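Local atomic coordinates of serine protease inhibitor (Schistosoma haematobium, PDB entry 3STO), a protein that probably inhibits serine-type endopeptidases as a serpin. Residues Y206-D211 against M224-G229; T290-L295 against E372-V377. One frame throughout, in Å; residues are numbered along the deposited sequence.

Contact 1 (Y206-D211 against M224-G229)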
ATOM      1  N   TYR A 206     -16.207 -16.794  19.473  1.00 18.85           N
ATOM      2  CA  TYR A 206     -14.931 -17.006  20.122  1.00 18.86           C
ATOM      3  C   TYR A 206     -14.150 -15.724  20.263  1.00 17.88           C
ATOM      4  O   TYR A 206     -13.022 -15.721  20.735  1.00 17.73           O
ATOM      5  CB  TYR A 206     -14.129 -18.069  19.423  1.00 19.64           C
ATOM      6  CG  TYR A 206     -14.907 -19.341  19.284  1.00 29.61           C
ATOM      7  CD1 TYR A 206     -15.632 -19.846  20.349  1.00 39.70           C
ATOM      8  CD2 TYR A 206     -14.934 -20.034  18.081  1.00 46.32           C
ATOM      9  CE1 TYR A 206     -16.363 -21.017  20.229  1.00 47.15           C
ATOM     10  CE2 TYR A 206     -15.660 -21.204  17.948  1.00 56.54           C
ATOM     11  CZ  TYR A 206     -16.371 -21.692  19.028  1.00 53.40           C
ATOM     12  OH  TYR A 206     -17.089 -22.856  18.902  1.00 67.69           O
ATOM     13  N   THR A 207     -14.774 -14.625  19.890  1.00 19.85           N
ATOM     14  CA  THR A 207     -14.122 -13.341  20.018  1.00 29.84           C
ATOM     15  C   THR A 207     -14.421 -12.831  21.428  1.00 28.58           C
ATOM     16  O   THR A 207     -15.567 -12.871  21.870  1.00 25.94           O
ATOM     17  CB  THR A 207     -14.628 -12.338  18.932  1.00 17.18           C
ATOM     18  OG1 THR A 207     -14.363 -12.874  17.628  1.00 20.89           O
ATOM     19  CG2 THR A 207     -13.982 -10.945  19.098  1.00 14.70           C
ATOM     20  N   ARG A 208     -13.391 -12.349  22.124  1.00 20.10           N
ATOM     21  CA  ARG A 208     -13.567 -11.894  23.493  1.00 32.73           C
ATOM     22  C   ARG A 208     -12.582 -10.757  23.869  1.00 28.33           C
ATOM     23  O   ARG A 208     -11.564 -10.551  23.196  1.00 24.56           O
ATOM     24  CB  ARG A 208     -13.490 -13.108  24.461  1.00 14.29           C
ATOM     25  CG  ARG A 208     -12.073 -13.529  24.875  1.00 22.09           C
ATOM     26  CD  ARG A 208     -11.130 -13.992  23.750  1.00 22.56           C
ATOM     27  NE  ARG A 208      -9.858 -14.424  24.347  1.00 28.23           N
ATOM     28  CZ  ARG A 208      -9.596 -15.667  24.758  1.00 30.87           C
ATOM     29  NH1 ARG A 208     -10.506 -16.618  24.569  1.00 16.54           N
ATOM     30  NH2 ARG A 208      -8.427 -15.963  25.349  1.00 21.83           N
ATOM     31  N   LYS A 209     -12.908 -10.003  24.920  1.00 21.14           N
ATOM     32  CA  LYS A 209     -12.059  -8.911  25.377  1.00 22.85           C
ATOM     33  C   LYS A 209     -10.768  -9.447  25.980  1.00 21.37           C
ATOM     34  O   LYS A 209     -10.777 -10.371  26.768  1.00 25.35           O
ATOM     35  CB  LYS A 209     -12.778  -8.050  26.421  1.00 24.27           C
ATOM     36  CG  LYS A 209     -14.165  -7.596  26.035  1.00 27.96           C
ATOM     37  CD  LYS A 209     -14.149  -6.353  25.226  1.00 27.82           C
ATOM     38  CE  LYS A 209     -15.539  -6.148  24.682  1.00 42.74           C
ATOM     39  NZ  LYS A 209     -15.594  -5.244  23.487  1.00 44.72           N
ATOM     40  N   GLU A 210      -9.645  -8.848  25.620  1.00 20.58           N
ATOM     41  CA  GLU A 210      -8.377  -9.323  26.133  1.00 19.45           C
ATOM     42  C   GLU A 210      -7.393  -8.152  26.197  1.00 32.37           C
ATOM     43  O   GLU A 210      -7.517  -7.198  25.444  1.00 28.98           O
ATOM     44  CB  GLU A 210      -7.870 -10.467  25.247  1.00 23.98           C
ATOM     45  CG  GLU A 210      -6.508 -11.068  25.621  1.00 38.11           C
ATOM     46  CD  GLU A 210      -6.342 -12.503  25.114  1.00 45.16           C
ATOM     47  OE1 GLU A 210      -7.377 -13.195  24.976  1.00 44.03           O
ATOM     48  OE2 GLU A 210      -5.190 -12.942  24.869  1.00 35.73           O
ATOM     49  N   ASP A 211      -6.425  -8.216  27.101  1.00 32.28           N
ATOM     50  CA  ASP A 211      -5.420  -7.170  27.197  1.00 34.89           C
ATOM     51  C   ASP A 211      -4.434  -7.146  26.045  1.00 26.01           C
ATOM     52  O   ASP A 211      -3.966  -8.189  25.600  1.00 28.39           O
ATOM     53  CB  ASP A 211      -4.662  -7.262  28.526  1.00 40.57           C
ATOM     54  CG  ASP A 211      -5.265  -6.367  29.586  1.00 64.56           C
ATOM     55  OD1 ASP A 211      -6.453  -5.963  29.425  1.00 56.04           O
ATOM     56  OD2 ASP A 211      -4.553  -6.067  30.569  1.00 67.94           O
HETATM   57  N   MSE A 224     -10.488  -9.617  20.876  1.00 21.49           N
HETATM   58  CA  MSE A 224      -9.505 -10.619  20.471  1.00 17.65           C
HETATM   59  C   MSE A 224     -10.184 -11.810  19.758  1.00 17.25           C
HETATM   60  O   MSE A 224     -11.005 -12.516  20.334  1.00 24.05           O
HETATM   61  CB  MSE A 224      -8.691 -11.073  21.692  1.00 19.91           C
HETATM   62  CG  MSE A 224      -7.463 -11.952  21.403  1.00 25.07           C
HETATM   63 SE   MSE A 224      -5.927 -10.930  20.579  1.00 45.11          SE
HETATM   64  CE  MSE A 224      -5.131 -10.209  22.261  1.00 32.82           C
HETATM   65  N   MSE A 225      -9.846 -12.012  18.494  1.00 24.25           N
HETATM   66  CA  MSE A 225     -10.344 -13.148  17.731  1.00 19.62           C
HETATM   67  C   MSE A 225      -9.436 -14.310  18.005  1.00 16.59           C
HETATM   68  O   MSE A 225      -8.235 -14.141  18.275  1.00 21.01           O
HETATM   69  CB  MSE A 225     -10.383 -12.842  16.235  1.00 21.92           C
HETATM   70  CG  MSE A 225     -10.990 -11.478  15.932  1.00 29.23           C
HETATM   71 SE   MSE A 225     -11.159 -11.129  14.006  1.00 43.44          SE
HETATM   72  CE  MSE A 225      -9.265 -11.209  13.432  1.00 20.95           C
ATOM     73  N   THR A 226     -10.022 -15.495  17.977  1.00 15.44           N
ATOM     74  CA  THR A 226      -9.285 -16.684  18.374  1.00 22.99           C
ATOM     75  C   THR A 226      -9.666 -17.810  17.434  1.00 15.47           C
ATOM     76  O   THR A 226     -10.797 -17.887  16.983  1.00 16.01           O
ATOM     77  CB  THR A 226      -9.583 -17.102  19.865  1.00 18.19           C
ATOM     78  OG1 THR A 226     -10.956 -17.381  19.981  1.00 30.93           O
ATOM     79  CG2 THR A 226      -9.301 -15.969  20.860  1.00 21.21           C
ATOM     80  N   GLN A 227      -8.710 -18.680  17.145  1.00 16.52           N
ATOM     81  CA  GLN A 227      -8.969 -19.850  16.345  1.00 19.42           C
ATOM     82  C   GLN A 227      -7.817 -20.860  16.436  1.00 31.26           C
ATOM     83  O   GLN A 227      -6.640 -20.508  16.685  1.00 21.40           O
ATOM     84  CB  GLN A 227      -9.312 -19.427  14.904  1.00 31.00           C
ATOM     85  CG  GLN A 227      -8.685 -20.213  13.771  1.00 25.15           C
ATOM     86  CD  GLN A 227      -8.838 -19.491  12.415  1.00 36.91           C
ATOM     87  OE1 GLN A 227      -7.863 -18.982  11.869  1.00 25.19           O
ATOM     88  NE2 GLN A 227     -10.063 -19.447  11.881  1.00 23.17           N
ATOM     89  N   GLU A 228      -8.164 -22.137  16.308  1.00 23.15           N
ATOM     90  CA  GLU A 228      -7.130 -23.141  16.214  1.00 33.44           C
ATOM     91  C   GLU A 228      -7.247 -23.723  14.837  1.00 22.70           C
ATOM     92  O   GLU A 228      -8.344 -23.955  14.349  1.00 29.59           O
ATOM     93  CB  GLU A 228      -7.277 -24.189  17.288  1.00 27.00           C
ATOM     94  CG  GLU A 228      -7.670 -23.628  18.639  1.00 41.40           C
ATOM     95  CD  GLU A 228      -8.527 -24.615  19.431  1.00 74.69           C
ATOM     96  OE1 GLU A 228      -7.969 -25.639  19.908  1.00 65.70           O
ATOM     97  OE2 GLU A 228      -9.759 -24.374  19.550  1.00 65.44           O
ATOM     98  N   GLY A 229      -6.116 -23.911  14.188  1.00 24.54           N
ATOM     99  CA  GLY A 229      -6.134 -24.205  12.775  1.00 26.29           C
ATOM    100  C   GLY A 229      -4.796 -24.579  12.188  1.00 27.54           C
ATOM    101  O   GLY A 229      -3.753 -24.506  12.839  1.00 27.44           O
TER
HETATM  102  O   HOH W   1     -12.809 -15.314  17.064  1.00 16.15           O
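Thr226 reaches across to the turn in front of strand 208-211 and gives its hydroxyl to a backbone oxygen: OG1 lies 2.8 Å from Tyr206 O, coming in 38° above the carbonyl plane. Its chi1 of 61° places OG1 between its own backbone N and carbonyl carbon, and the methyl is thereby turned toward Arg208. There CG2 sits over one face of the guanidinium, 3.7 Å above the plane and off toward the rim. Arg208 bends at chi2 (-62°), then extends as far as NE, where the guanidinium turns across the chain; the side chain crosses Thr226 at about a right angle. Its side edge takes hold of Glu210 two residues on: NE is 2.8 Å and NH2 3.0 Å from the same oxygen, Glu210 OE1, and both bonds lie in the guanidinium plane. The other oxygen, OE2, goes to Arg294, so one carboxylate draws two arginines together. The carbon chain of Glu210 is extended and leans on selenomethionine Met224, its CB 3.7 Å from Met224 CB, while the folded end of Met224 brings CE against Glu210 CG. Arg208 and Met224 form an antiparallel hydrogen-bonded pair, with Arg208 O 2.7 Å from Met224 N. A water donates to Thr207 OG1 at 2.9 Å and accepts from Thr226 N, bridging the segments past the last backbone-to-backbone bond between them; the same hydroxyl also bonds Glu350, just past strand 339-348 where the serpin reactive-centre loop begins. This is the foot of a beta hairpin at the margin of what serpins call sheet C. The two arginines would favour the ionised form of Glu210, while Met224 backs its hydrocarbon chain and the Thr226 methyl lies on the guanidinium of Arg208.

Contact 2 (T290-L295 against E372-V377)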
ATOM      1  N   THR A 290      -0.219 -26.724  13.359  1.00 19.27           N
ATOM      2  CA  THR A 290      -1.457 -26.428  14.049  1.00 27.14           C
ATOM      3  C   THR A 290      -1.165 -25.291  15.006  1.00 23.04           C
ATOM      4  O   THR A 290      -0.205 -25.330  15.790  1.00 22.75           O
ATOM      5  CB  THR A 290      -2.083 -27.693  14.742  1.00 33.53           C
ATOM      6  OG1 THR A 290      -1.146 -28.287  15.646  1.00 27.26           O
ATOM      7  CG2 THR A 290      -2.437 -28.723  13.695  1.00 28.44           C
ATOM      8  N   VAL A 291      -1.982 -24.260  14.909  1.00 25.32           N
ATOM      9  CA  VAL A 291      -1.732 -23.037  15.642  1.00 23.91           C
ATOM     10  C   VAL A 291      -2.949 -22.590  16.408  1.00 26.68           C
ATOM     11  O   VAL A 291      -4.083 -22.559  15.879  1.00 23.96           O
ATOM     12  CB  VAL A 291      -1.320 -21.908  14.677  1.00 22.88           C
ATOM     13  CG1 VAL A 291      -1.014 -20.655  15.431  1.00 17.41           C
ATOM     14  CG2 VAL A 291      -0.129 -22.334  13.894  1.00 14.57           C
ATOM     15  N   SER A 292      -2.706 -22.254  17.668  1.00 20.76           N
ATOM     16  CA  SER A 292      -3.666 -21.484  18.448  1.00 25.10           C
ATOM     17  C   SER A 292      -3.377 -20.003  18.148  1.00 22.25           C
ATOM     18  O   SER A 292      -2.351 -19.464  18.552  1.00 21.21           O
ATOM     19  CB  SER A 292      -3.489 -21.768  19.932  1.00 24.17           C
ATOM     20  OG  SER A 292      -4.201 -20.828  20.706  1.00 28.32           O
ATOM     21  N   LEU A 293      -4.268 -19.374  17.401  1.00 20.54           N
ATOM     22  CA  LEU A 293      -4.056 -18.017  16.937  1.00 23.65           C
ATOM     23  C   LEU A 293      -4.977 -17.054  17.660  1.00 23.74           C
ATOM     24  O   LEU A 293      -6.190 -17.232  17.657  1.00 20.26           O
ATOM     25  CB  LEU A 293      -4.313 -17.934  15.424  1.00 22.32           C
ATOM     26  CG  LEU A 293      -4.417 -16.557  14.745  1.00 28.09           C
ATOM     27  CD1 LEU A 293      -3.137 -15.779  14.919  1.00 19.68           C
ATOM     28  CD2 LEU A 293      -4.760 -16.688  13.240  1.00 17.95           C
ATOM     29  N   ARG A 294      -4.414 -16.020  18.267  1.00 20.52           N
ATOM     30  CA  ARG A 294      -5.256 -14.921  18.737  1.00 16.86           C
ATOM     31  C   ARG A 294      -4.834 -13.653  18.074  1.00 15.82           C
ATOM     32  O   ARG A 294      -3.650 -13.336  18.003  1.00 18.25           O
ATOM     33  CB  ARG A 294      -5.166 -14.745  20.243  1.00 25.91           C
ATOM     34  CG  ARG A 294      -5.372 -16.016  21.020  1.00 30.62           C
ATOM     35  CD  ARG A 294      -5.716 -15.674  22.434  1.00 27.56           C
ATOM     36  NE  ARG A 294      -5.673 -16.845  23.273  1.00 26.37           N
ATOM     37  CZ  ARG A 294      -5.050 -16.876  24.435  1.00 33.23           C
ATOM     38  NH1 ARG A 294      -4.429 -15.789  24.870  1.00 44.76           N
ATOM     39  NH2 ARG A 294      -5.059 -17.980  25.158  1.00 37.56           N
ATOM     40  N   LEU A 295      -5.818 -12.898  17.638  1.00 14.52           N
ATOM     41  CA  LEU A 295      -5.570 -11.785  16.764  1.00 19.57           C
ATOM     42  C   LEU A 295      -6.629 -10.732  17.055  1.00 18.85           C
ATOM     43  O   LEU A 295      -7.820 -11.005  16.972  1.00 19.65           O
ATOM     44  CB  LEU A 295      -5.626 -12.252  15.281  1.00 13.67           C
ATOM     45  CG  LEU A 295      -5.365 -11.240  14.159  1.00 25.75           C
ATOM     46  CD1 LEU A 295      -3.919 -10.711  14.241  1.00 20.66           C
ATOM     47  CD2 LEU A 295      -5.654 -11.794  12.734  1.00 16.77           C
ATOM     48  N   GLU A 372       0.207 -27.365  18.169  1.00 28.23           N
ATOM     49  CA  GLU A 372       1.624 -27.412  18.562  1.00 35.95           C
ATOM     50  C   GLU A 372       2.196 -26.041  18.958  1.00 35.30           C
ATOM     51  O   GLU A 372       3.176 -25.980  19.666  1.00 33.41           O
ATOM     52  CB  GLU A 372       2.492 -28.006  17.448  1.00 30.03           C
ATOM     53  CG  GLU A 372       1.703 -28.838  16.440  1.00 51.99           C
ATOM     54  CD  GLU A 372       2.374 -28.918  15.063  1.00 59.76           C
ATOM     55  OE1 GLU A 372       3.620 -28.914  14.992  1.00 72.92           O
ATOM     56  OE2 GLU A 372       1.653 -28.985  14.044  1.00 50.79           O
ATOM     57  N   VAL A 373       1.587 -24.954  18.485  1.00 27.47           N
ATOM     58  CA  VAL A 373       2.159 -23.612  18.636  1.00 24.44           C
ATOM     59  C   VAL A 373       1.138 -22.579  19.112  1.00 23.30           C
ATOM     60  O   VAL A 373      -0.009 -22.561  18.643  1.00 26.47           O
ATOM     61  CB  VAL A 373       2.770 -23.163  17.277  1.00 21.95           C
ATOM     62  CG1 VAL A 373       2.313 -21.814  16.884  1.00 21.15           C
ATOM     63  CG2 VAL A 373       4.276 -23.277  17.306  1.00 25.74           C
ATOM     64  N   ASP A 374       1.528 -21.721  20.053  1.00 19.17           N
ATOM     65  CA  ASP A 374       0.669 -20.573  20.370  1.00 24.78           C
ATOM     66  C   ASP A 374       1.125 -19.388  19.557  1.00 25.42           C
ATOM     67  O   ASP A 374       2.317 -19.147  19.427  1.00 31.02           O
ATOM     68  CB  ASP A 374       0.716 -20.206  21.839  1.00 26.18           C
ATOM     69  CG  ASP A 374      -0.058 -21.167  22.682  1.00 37.82           C
ATOM     70  OD1 ASP A 374      -0.801 -21.977  22.092  1.00 36.19           O
ATOM     71  OD2 ASP A 374       0.074 -21.122  23.926  1.00 58.96           O
ATOM     72  N   PHE A 375       0.186 -18.664  18.976  1.00 22.69           N
ATOM     73  CA  PHE A 375       0.544 -17.433  18.274  1.00 24.53           C
ATOM     74  C   PHE A 375      -0.450 -16.400  18.738  1.00 18.16           C
ATOM     75  O   PHE A 375      -1.518 -16.237  18.131  1.00 19.41           O
ATOM     76  CB  PHE A 375       0.470 -17.618  16.751  1.00 20.71           C
ATOM     77  CG  PHE A 375       1.229 -16.589  15.972  1.00 14.80           C
ATOM     78  CD1 PHE A 375       2.562 -16.765  15.711  1.00 16.51           C
ATOM     79  CD2 PHE A 375       0.592 -15.445  15.479  1.00 13.42           C
ATOM     80  CE1 PHE A 375       3.260 -15.818  14.978  1.00 15.79           C
ATOM     81  CE2 PHE A 375       1.279 -14.498  14.758  1.00 10.67           C
ATOM     82  CZ  PHE A 375       2.615 -14.670  14.511  1.00 12.02           C
ATOM     83  N   HIS A 376      -0.110 -15.722  19.828  1.00 13.03           N
ATOM     84  CA  HIS A 376      -1.057 -14.832  20.489  1.00 17.27           C
ATOM     85  C   HIS A 376      -0.633 -13.382  20.322  1.00 13.03           C
ATOM     86  O   HIS A 376       0.378 -12.964  20.854  1.00 12.48           O
ATOM     87  CB  HIS A 376      -1.194 -15.215  21.964  1.00 15.68           C
ATOM     88  CG  HIS A 376      -1.761 -16.577  22.167  1.00 29.57           C
ATOM     89  ND1 HIS A 376      -1.804 -17.188  23.401  1.00 27.43           N
ATOM     90  CD2 HIS A 376      -2.320 -17.447  21.293  1.00 27.85           C
ATOM     91  CE1 HIS A 376      -2.352 -18.381  23.276  1.00 26.72           C
ATOM     92  NE2 HIS A 376      -2.678 -18.561  22.004  1.00 32.52           N
ATOM     93  N   VAL A 377      -1.399 -12.634  19.536  1.00 19.94           N
ATOM     94  CA  VAL A 377      -0.959 -11.318  19.082  1.00 13.44           C
ATOM     95  C   VAL A 377      -1.382 -10.319  20.167  1.00 20.00           C
ATOM     96  O   VAL A 377      -2.434  -9.708  20.077  1.00 21.51           O
ATOM     97  CB  VAL A 377      -1.509 -10.981  17.634  1.00 16.88           C
ATOM     98  CG1 VAL A 377      -1.064  -9.622  17.161  1.00 14.35           C
ATOM     99  CG2 VAL A 377      -1.078 -12.032  16.623  1.00 10.68           C
TER
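Arg294 lies flat on the imidazole of His376, centres 3.6 Å apart and planes 18° from parallel, with CZ over CE1 and the CD methylene also over the ring face. The ring edge is held too: His376 NE2 is 3.0 Å from Ser292 OG, which meets it in the ring plane, and Asp374 CB covers the opposite face. Ser292 can reach because OG is anti to its backbone N (chi1 167°), leaning toward the ring. One step out, Glu210 pairs with Arg294 NH1 and so probably helps to hold the guanidinium over the imidazole. Beneath these groups runs a parallel ladder, including Phe375 N to Ser292 O at 2.7 Å and Arg294 N to Phe375 O at 2.9 Å. At its start, Thr290 and Glu372 clasp each other: Thr290 OG1 accepts from Glu372 N at 3.0 Å, and Thr290 N bonds Glu372 OE2, also at 3.0 Å, from above the carboxylate plane. The reverse face is hydrocarbon, where Val291 CG1 touches Phe375 CB at 3.6 Å and Leu293 CD1 lies alongside the Phe375 ring. Strand 373-376, the edge strand that follows the reactive-centre loop in serpins, pairs with strand 287-305, whose other side bonds strand 218-236, while Phe375 reaches down onto strands 241-247 and 253-260 of the neighbouring sheet.

The contacts are the two outer seams of sheet C, their centres about 10 Å apart, with the seam between strands 218-236 and 287-305 between them. That middle seam is closed by Gln227 O to Leu293 N and Met225 N to Leu295 O, both at 2.7 Å and probably hydrogen bonds. Both contacts are partly buried, with two of eight touching residues buried in contact 1 against five of twelve in contact 2. Contact 1 has a single bridge pair between its segments, finished by a side-chain bond and a water. Contact 2 pairs segments far apart in sequence through a continuous parallel ladder, with a greasy face turned inward. Met224 of the first packs on Leu295 and Val377 of the second.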